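Pheromone response PrgU-like domain-containing protein (Enterococcus faecalis, PDB 2GMQ) is of unknown molecular function but, as a plasmid-encoded PrgU-like protein of the PUA clan, probably takes part in the enterococcal pheromone response. Local coordinates at residues Leu34-Leu39 and Val94-Ile99; Glu76-Lys81 and Phe98-Ile103. All coordinates share one frame; numbering follows the deposited sequence. Where two conformers were deposited one is given.

Contact 1 of 2, residues Leu34-Leu39 and Val94-Ile99; sequences LVKVRL and VPVFFI
Val37 and Phe97 form the hydrogen-bonded pair at the middle of an antiparallel beta ladder, in which strand 34-39 and strand 94-98 are the two inner strands of a four-stranded sheet, flanked by strands 23-27 and 83-85. Phe97 N donates to Val37 O at 2.9 Å, and Val37 N returns a bond to Phe97 O; Leu39 N to Pro95 O continues the ladder. The face carrying Val37 and Phe97 is the tight one. There CG of Leu34 meets CG1 of Ile99 at 3.8 Å, while Val37 CG2 and Leu39 CD2 lie at the edge of the Phe97 ring, near its plane. The face of Lys36, Arg38 and Phe98 is looser and partly open to solvent, although Val96 among them is buried. Lys36 takes CG between its backbone N and carbonyl carbon (chi1 67°), which carries the chain alongside Phe98, CE 3.7 Å from ring atom CE1. Arg38 stays extended, and Val94 CG2 lies over one face of its guanidinium. At the Ile99 end, Val35 O takes Ile99 N from above its carbonyl plane at 2.9 Å and accepts a second bond from a water at 2.7 Å, which also donates to Ile99 O.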
ATOM      1  N   LEU A  34     -11.479  20.554  -2.090  1.00 27.57           N
ATOM      2  CA  LEU A  34     -10.075  20.283  -1.835  1.00 27.38           C
ATOM      3  C   LEU A  34      -9.366  21.629  -1.443  1.00 28.21           C
ATOM      4  O   LEU A  34      -9.368  22.593  -2.234  1.00 27.90           O
ATOM      5  CB  LEU A  34      -9.432  19.675  -3.081  1.00 29.33           C
ATOM      6  CG  LEU A  34      -7.871  19.368  -2.952  1.00 27.15           C
ATOM      7  CD1 LEU A  34      -7.605  18.455  -1.716  1.00 29.07           C
ATOM      8  CD2 LEU A  34      -7.357  18.704  -4.215  1.00 29.48           C
ATOM      9  N   VAL A  35      -8.803  21.680  -0.246  1.00 25.60           N
ATOM     10  CA  VAL A  35      -8.340  22.968   0.292  1.00 26.75           C
ATOM     11  C   VAL A  35      -6.820  23.013   0.033  1.00 26.90           C
ATOM     12  O   VAL A  35      -6.276  24.030  -0.421  1.00 29.01           O
ATOM     13  CB  VAL A  35      -8.646  23.054   1.830  1.00 27.59           C
ATOM     14  CG1 VAL A  35      -7.877  24.253   2.485  1.00 27.85           C
ATOM     15  CG2 VAL A  35     -10.161  23.186   2.079  1.00 26.96           C
ATOM     16  N   LYS A  36      -6.148  21.915   0.376  1.00 27.22           N
ATOM     17  CA  LYS A  36      -4.695  21.925   0.212  1.00 27.69           C
ATOM     18  C   LYS A  36      -4.146  20.489   0.081  1.00 28.18           C
ATOM     19  O   LYS A  36      -4.854  19.520   0.384  1.00 28.53           O
ATOM     20  CB  LYS A  36      -4.047  22.663   1.403  1.00 28.25           C
ATOM     21  CG  LYS A  36      -4.207  21.912   2.715  1.00 30.94           C
ATOM     22  CD  LYS A  36      -3.359  22.479   3.842  1.00 32.48           C
ATOM     23  CE  LYS A  36      -4.134  23.418   4.759  1.00 37.08           C
ATOM     24  NZ  LYS A  36      -3.251  23.722   6.026  1.00 39.44           N
ATOM     25  N   VAL A  37      -2.929  20.385  -0.481  1.00 26.69           N
ATOM     26  CA  VAL A  37      -2.276  19.082  -0.623  1.00 27.08           C
ATOM     27  C   VAL A  37      -0.861  19.308  -0.031  1.00 26.46           C
ATOM     28  O   VAL A  37      -0.268  20.441  -0.147  1.00 27.14           O
ATOM     29  CB  VAL A  37      -2.131  18.604  -2.081  1.00 26.69           C
ATOM     30  CG1 VAL A  37      -3.500  18.661  -2.830  1.00 26.55           C
ATOM     31  CG2 VAL A  37      -1.187  19.479  -2.859  1.00 32.03           C
ATOM     32  N   ARG A  38      -0.351  18.294   0.638  1.00 25.78           N
ATOM     33  CA  ARG A  38       0.949  18.369   1.200  1.00 27.16           C
ATOM     34  C   ARG A  38       1.743  17.205   0.692  1.00 26.89           C
ATOM     35  O   ARG A  38       1.262  16.091   0.720  1.00 28.37           O
ATOM     36  CB  ARG A  38       0.713  18.299   2.715  1.00 28.79           C
ATOM     37  CG  ARG A  38       1.863  18.055   3.568  1.00 30.53           C
ATOM     38  CD  ARG A  38       1.302  17.686   4.994  1.00 39.60           C
ATOM     39  NE  ARG A  38       2.398  17.130   5.759  1.00 42.53           N
ATOM     40  CZ  ARG A  38       2.854  17.622   6.919  1.00 46.80           C
ATOM     41  NH1 ARG A  38       2.267  18.698   7.472  1.00 43.39           N
ATOM     42  NH2 ARG A  38       3.901  17.039   7.516  1.00 47.60           N
ATOM     43  N   LEU A  39       3.007  17.410   0.286  1.00 27.17           N
ATOM     44  CA  LEU A  39       3.802  16.277  -0.153  1.00 26.91           C
ATOM     45  C   LEU A  39       4.114  15.345   1.002  1.00 26.80           C
ATOM     46  O   LEU A  39       4.420  15.774   2.151  1.00 27.06           O
ATOM     47  CB  LEU A  39       5.171  16.731  -0.756  1.00 27.61           C
ATOM     48  CG  LEU A  39       5.179  16.925  -2.267  1.00 30.06           C
ATOM     49  CD1 LEU A  39       5.065  15.683  -3.026  1.00 28.48           C
ATOM     50  CD2 LEU A  39       4.032  17.917  -2.691  1.00 33.22           C
ATOM     51  N   VAL A  94       8.319  20.030   4.285  1.00 29.81           N
ATOM     52  CA  VAL A  94       7.657  19.512   3.097  1.00 28.64           C
ATOM     53  C   VAL A  94       6.797  20.618   2.459  1.00 27.89           C
ATOM     54  O   VAL A  94       6.284  21.470   3.177  1.00 26.82           O
ATOM     55  CB  VAL A  94       6.784  18.261   3.436  1.00 29.49           C
ATOM     56  CG1 VAL A  94       7.568  17.169   4.161  1.00 29.58           C
ATOM     57  CG2 VAL A  94       5.531  18.600   4.184  1.00 30.58           C
ATOM     58  N   PRO A  95       6.700  20.639   1.102  1.00 27.44           N
ATOM     59  CA  PRO A  95       5.902  21.651   0.369  1.00 26.50           C
ATOM     60  C   PRO A  95       4.396  21.422   0.551  1.00 27.13           C
ATOM     61  O   PRO A  95       3.969  20.265   0.497  1.00 25.61           O
ATOM     62  CB  PRO A  95       6.218  21.383  -1.111  1.00 28.58           C
ATOM     63  CG  PRO A  95       7.191  20.341  -1.187  1.00 31.60           C
ATOM     64  CD  PRO A  95       7.476  19.766   0.202  1.00 27.09           C
ATOM     65  N   VAL A  96       3.616  22.526   0.626  1.00 27.50           N
ATOM     66  CA  VAL A  96       2.175  22.480   0.715  1.00 27.34           C
ATOM     67  C   VAL A  96       1.657  23.469  -0.329  1.00 27.48           C
ATOM     68  O   VAL A  96       2.219  24.603  -0.442  1.00 25.90           O
ATOM     69  CB  VAL A  96       1.732  22.984   2.108  1.00 29.09           C
ATOM     70  CG1 VAL A  96       0.227  23.100   2.220  1.00 28.10           C
ATOM     71  CG2 VAL A  96       2.411  22.147   3.226  1.00 32.17           C
ATOM     72  N   PHE A  97       0.586  23.056  -1.014  1.00 27.44           N
ATOM     73  CA  PHE A  97      -0.038  23.973  -2.021  1.00 28.18           C
ATOM     74  C   PHE A  97      -1.487  24.149  -1.658  1.00 29.86           C
ATOM     75  O   PHE A  97      -2.136  23.168  -1.245  1.00 30.38           O
ATOM     76  CB  PHE A  97       0.014  23.357  -3.404  1.00 29.82           C
ATOM     77  CG  PHE A  97       1.416  23.215  -3.905  1.00 27.25           C
ATOM     78  CD1 PHE A  97       2.037  24.286  -4.582  1.00 28.60           C
ATOM     79  CD2 PHE A  97       2.104  21.976  -3.721  1.00 30.11           C
ATOM     80  CE1 PHE A  97       3.367  24.196  -5.056  1.00 28.14           C
ATOM     81  CE2 PHE A  97       3.454  21.858  -4.191  1.00 32.21           C
ATOM     82  CZ  PHE A  97       4.080  22.941  -4.859  1.00 29.86           C
ATOM     83  N   PHE A  98      -1.978  25.364  -1.858  1.00 28.16           N
ATOM     84  CA  PHE A  98      -3.389  25.635  -1.561  1.00 26.90           C
ATOM     85  C   PHE A  98      -4.100  25.663  -2.877  1.00 26.68           C
ATOM     86  O   PHE A  98      -3.690  26.374  -3.799  1.00 29.45           O
ATOM     87  CB  PHE A  98      -3.600  26.915  -0.819  1.00 28.86           C
ATOM     88  CG  PHE A  98      -3.080  26.848   0.631  1.00 30.89           C
ATOM     89  CD1 PHE A  98      -3.976  26.670   1.680  1.00 30.76           C
ATOM     90  CD2 PHE A  98      -1.729  26.844   0.873  1.00 30.18           C
ATOM     91  CE1 PHE A  98      -3.507  26.575   3.016  1.00 33.75           C
ATOM     92  CE2 PHE A  98      -1.192  26.756   2.223  1.00 32.95           C
ATOM     93  CZ  PHE A  98      -2.086  26.608   3.290  1.00 34.36           C
ATOM     94  N   ILE A  99      -5.149  24.871  -2.943  1.00 26.09           N
ATOM     95  CA  ILE A  99      -5.802  24.657  -4.240  1.00 26.58           C
ATOM     96  C   ILE A  99      -6.777  25.791  -4.555  1.00 26.95           C
ATOM     97  O   ILE A  99      -7.722  26.007  -3.788  1.00 28.13           O
ATOM     98  CB  ILE A  99      -6.477  23.303  -4.273  1.00 25.03           C
ATOM     99  CG1 ILE A  99      -5.482  22.130  -4.060  1.00 26.41           C
ATOM    100  CG2 ILE A  99      -7.119  23.053  -5.638  1.00 28.82           C
ATOM    101  CD1 ILE A  99      -4.229  22.282  -4.874  1.00 27.87           C
TER
HETATM  102  O   HOH W   1      -7.596  26.268  -0.996  1.00 30.38           O

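Contact 2 of 2, residues Glu76-Lys81 and Phe98-Ile103; sequences EVYPEK and FIKTPI
Glu76 and Val77 run beside Ile99, Lys100 and Thr101 through a single backbone bridge, with the CA atoms of Val77 and Ile99 4.4 Å apart and Tyr78 N bonded to Phe98 O at 3.0 Å. Glu76 O is gripped twice, by Lys100 N at 2.7 Å and by Thr101 N, both arriving from the same face of its carbonyl plane. Thr101 adds a side-chain bond: OG1, set beside its own backbone N (chi1 -60°), accepts from Glu76 N at 2.8 Å. Lys100 lies over the Tyr78 ring, its CB 3.8 Å from the centroid and only 7° off the ring normal, a CH-pi contact; CG and CD continue toward CE1. Lys81 NZ sits over the opposite face of the same ring, and Phe98 CB meets its edge in plane. Lys100 then bends at chi3, and its NZ shares a water with Val77 O. Beneath this layer Val77 CG1 packs on Ile99 CD1 at 3.9 Å; on the outer side Lys81 CB rests against Phe98 CD2. A second water joins Tyr78 O to Phe98 N. This is an isolated beta bridge where the chains leaving strands 71-76 and 94-98 meet, linking the ends of two separate sheets.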
ATOM      1  N   GLU A  76      -5.325  24.619 -10.564  1.00 27.59           N
ATOM      2  CA  GLU A  76      -4.547  25.823 -10.259  0.50 27.51           C
ATOM      3  C   GLU A  76      -4.407  25.918  -8.744  1.00 27.35           C
ATOM      4  O   GLU A  76      -5.335  25.514  -7.991  1.00 25.74           O
ATOM      5  CB  GLU A  76      -5.238  27.084 -10.765  0.50 26.87           C
ATOM      6  CG  GLU A  76      -5.659  27.050 -12.230  0.50 27.90           C
ATOM      7  CD  GLU A  76      -6.183  28.385 -12.640  0.50 29.08           C
ATOM      8  OE1 GLU A  76      -7.299  28.713 -12.206  0.50 28.37           O
ATOM      9  OE2 GLU A  76      -5.472  29.116 -13.363  0.50 26.34           O
ATOM     10  N   VAL A  77      -3.270  26.446  -8.326  1.00 28.12           N
ATOM     11  CA  VAL A  77      -2.973  26.762  -6.931  1.00 27.59           C
ATOM     12  C   VAL A  77      -2.943  28.275  -6.746  1.00 28.88           C
ATOM     13  O   VAL A  77      -2.978  29.023  -7.733  1.00 27.95           O
ATOM     14  CB  VAL A  77      -1.611  26.126  -6.485  1.00 27.61           C
ATOM     15  CG1 VAL A  77      -1.651  24.576  -6.774  1.00 31.42           C
ATOM     16  CG2 VAL A  77      -0.417  26.840  -7.214  1.00 25.30           C
ATOM     17  N   TYR A  78      -2.875  28.731  -5.484  1.00 28.68           N
ATOM     18  CA  TYR A  78      -2.681  30.097  -5.141  1.00 30.05           C
ATOM     19  C   TYR A  78      -1.179  30.217  -4.912  1.00 29.86           C
ATOM     20  O   TYR A  78      -0.711  29.777  -3.863  1.00 29.19           O
ATOM     21  CB  TYR A  78      -3.423  30.430  -3.836  1.00 29.51           C
ATOM     22  CG  TYR A  78      -4.922  30.385  -3.892  1.00 27.22           C
ATOM     23  CD1 TYR A  78      -5.639  31.359  -4.601  1.00 25.13           C
ATOM     24  CD2 TYR A  78      -5.644  29.406  -3.188  1.00 25.65           C
ATOM     25  CE1 TYR A  78      -7.083  31.358  -4.635  1.00 29.22           C
ATOM     26  CE2 TYR A  78      -7.098  29.406  -3.222  1.00 25.38           C
ATOM     27  CZ  TYR A  78      -7.776  30.383  -3.931  1.00 28.62           C
ATOM     28  OH  TYR A  78      -9.147  30.364  -3.928  1.00 27.04           O
ATOM     29  N   PRO A  79      -0.402  30.670  -5.935  1.00 30.23           N
ATOM     30  CA  PRO A  79       1.064  30.590  -5.751  1.00 30.68           C
ATOM     31  C   PRO A  79       1.581  31.319  -4.519  1.00 30.71           C
ATOM     32  O   PRO A  79       2.606  30.926  -3.976  1.00 32.64           O
ATOM     33  CB  PRO A  79       1.651  31.233  -7.039  1.00 30.39           C
ATOM     34  CG  PRO A  79       0.554  31.389  -7.957  1.00 31.60           C
ATOM     35  CD  PRO A  79      -0.766  30.998  -7.320  1.00 30.31           C
ATOM     36  N   GLU A  80       0.888  32.366  -4.091  1.00 30.70           N
ATOM     37  CA  GLU A  80       1.410  33.174  -2.974  1.00 32.99           C
ATOM     38  C   GLU A  80       1.161  32.540  -1.604  1.00 31.00           C
ATOM     39  O   GLU A  80       1.734  32.994  -0.614  1.00 30.50           O
ATOM     40  CB  GLU A  80       0.966  34.661  -3.052  1.00 34.24           C
ATOM     41  CG  GLU A  80       1.078  35.322  -4.442  1.00 39.33           C
ATOM     42  CD  GLU A  80       2.504  35.394  -5.027  1.00 45.99           C
ATOM     43  OE1 GLU A  80       2.624  35.064  -6.236  1.00 49.21           O
ATOM     44  OE2 GLU A  80       3.490  35.771  -4.318  1.00 47.05           O
ATOM     45  N   LYS A  81       0.411  31.436  -1.595  1.00 29.88           N
ATOM     46  CA  LYS A  81       0.133  30.651  -0.397  1.00 30.22           C
ATOM     47  C   LYS A  81       1.030  29.392  -0.282  1.00 29.48           C
ATOM     48  O   LYS A  81       1.042  28.738   0.758  1.00 29.79           O
ATOM     49  CB  LYS A  81      -1.331  30.215  -0.374  1.00 30.07           C
ATOM     50  CG  LYS A  81      -2.285  31.443  -0.347  1.00 32.83           C
ATOM     51  CD  LYS A  81      -3.693  31.010  -0.127  1.00 32.17           C
ATOM     52  CE  LYS A  81      -4.658  32.227  -0.409  1.00 35.45           C
ATOM     53  NZ  LYS A  81      -6.076  31.915  -0.848  1.00 36.96           N
ATOM     54  N   PHE A  98      -1.978  25.364  -1.858  1.00 28.16           N
ATOM     55  CA  PHE A  98      -3.389  25.635  -1.561  1.00 26.90           C
ATOM     56  C   PHE A  98      -4.100  25.663  -2.877  1.00 26.68           C
ATOM     57  O   PHE A  98      -3.690  26.374  -3.799  1.00 29.45           O
ATOM     58  CB  PHE A  98      -3.600  26.915  -0.819  1.00 28.86           C
ATOM     59  CG  PHE A  98      -3.080  26.848   0.631  1.00 30.89           C
ATOM     60  CD1 PHE A  98      -3.976  26.670   1.680  1.00 30.76           C
ATOM     61  CD2 PHE A  98      -1.729  26.844   0.873  1.00 30.18           C
ATOM     62  CE1 PHE A  98      -3.507  26.575   3.016  1.00 33.75           C
ATOM     63  CE2 PHE A  98      -1.192  26.756   2.223  1.00 32.95           C
ATOM     64  CZ  PHE A  98      -2.086  26.608   3.290  1.00 34.36           C
ATOM     65  N   ILE A  99      -5.149  24.871  -2.943  1.00 26.09           N
ATOM     66  CA  ILE A  99      -5.802  24.657  -4.240  1.00 26.58           C
ATOM     67  C   ILE A  99      -6.777  25.791  -4.555  1.00 26.95           C
ATOM     68  O   ILE A  99      -7.722  26.007  -3.788  1.00 28.13           O
ATOM     69  CB  ILE A  99      -6.477  23.303  -4.273  1.00 25.03           C
ATOM     70  CG1 ILE A  99      -5.482  22.130  -4.060  1.00 26.41           C
ATOM     71  CG2 ILE A  99      -7.119  23.053  -5.638  1.00 28.82           C
ATOM     72  CD1 ILE A  99      -4.229  22.282  -4.874  1.00 27.87           C
ATOM     73  N   LYS A 100      -6.628  26.376  -5.756  1.00 25.98           N
ATOM     74  CA  LYS A 100      -7.539  27.422  -6.260  1.00 24.78           C
ATOM     75  C   LYS A 100      -8.708  26.880  -7.115  1.00 26.10           C
ATOM     76  O   LYS A 100      -9.893  27.321  -6.956  1.00 26.63           O
ATOM     77  CB  LYS A 100      -6.690  28.410  -7.088  1.00 24.56           C
ATOM     78  CG  LYS A 100      -7.584  29.496  -7.826  1.00 27.83           C
ATOM     79  CD  LYS A 100      -6.810  30.669  -8.251  1.00 31.81           C
ATOM     80  CE  LYS A 100      -5.798  30.325  -9.293  1.00 38.87           C
ATOM     81  NZ  LYS A 100      -5.110  31.584  -9.833  1.00 39.18           N
ATOM     82  N   THR A 101      -8.381  26.013  -8.057  1.00 23.56           N
ATOM     83  CA  THR A 101      -9.500  25.385  -8.856  1.00 24.26           C
ATOM     84  C   THR A 101     -10.466  24.660  -7.909  1.00 25.55           C
ATOM     85  O   THR A 101     -10.092  23.725  -7.169  1.00 24.35           O
ATOM     86  CB  THR A 101      -8.935  24.411  -9.817  1.00 26.57           C
ATOM     87  OG1 THR A 101      -8.040  25.124 -10.688  1.00 26.82           O
ATOM     88  CG2 THR A 101     -10.116  23.650 -10.551  1.00 24.67           C
ATOM     89  N   PRO A 102     -11.763  25.046  -7.907  1.00 25.46           N
ATOM     90  CA  PRO A 102     -12.705  24.298  -7.045  1.00 24.59           C
ATOM     91  C   PRO A 102     -12.910  22.865  -7.506  1.00 25.94           C
ATOM     92  O   PRO A 102     -13.169  22.600  -8.718  1.00 23.48           O
ATOM     93  CB  PRO A 102     -14.019  25.153  -7.125  1.00 27.51           C
ATOM     94  CG  PRO A 102     -13.524  26.459  -7.608  1.00 27.64           C
ATOM     95  CD  PRO A 102     -12.452  26.158  -8.602  1.00 25.61           C
ATOM     96  N   ILE A 103     -12.696  21.936  -6.582  1.00 26.32           N
ATOM     97  CA  ILE A 103     -12.984  20.545  -6.875  1.00 27.90           C
ATOM     98  C   ILE A 103     -13.411  19.843  -5.613  1.00 26.99           C
ATOM     99  O   ILE A 103     -12.747  20.029  -4.568  1.00 27.03           O
ATOM    100  CB  ILE A 103     -11.849  19.793  -7.539  1.00 26.38           C
ATOM    101  CG1 ILE A 103     -12.394  18.389  -7.939  1.00 33.72           C
ATOM    102  CG2 ILE A 103     -10.605  19.772  -6.637  1.00 30.17           C
ATOM    103  CD1 ILE A 103     -11.700  17.628  -8.928  1.00 31.88           C
TER
HETATM  104  O   HOH W   2      -2.791  29.953 -10.200  1.00 36.30           O
HETATM  105  O   HOH W   3      -0.442  27.223  -2.935  1.00 29.36           O

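How the contacts relate
The pair illustrates how one chain segment, at the point where it leaves a sheet, can hold partners on both sides. Contact 1 is the buried one, nearer the centre of the chain, and joins two inner strands by a regular ladder backed by apolar side chains. Contact 2 is only partly buried and joins loops, relying on a doubly used carbonyl, a threonine hydroxyl and lysine chains around a tyrosine. Phe98 and Ile99 serve both at once: Ile99 N bonds to strand 34-39 and Phe98 O to segment 76-81. The two contacts also touch directly, where Phe97 CB packs on Val77 CG1, and a probable hydrogen bond runs from Leu34 N to Ile103 O.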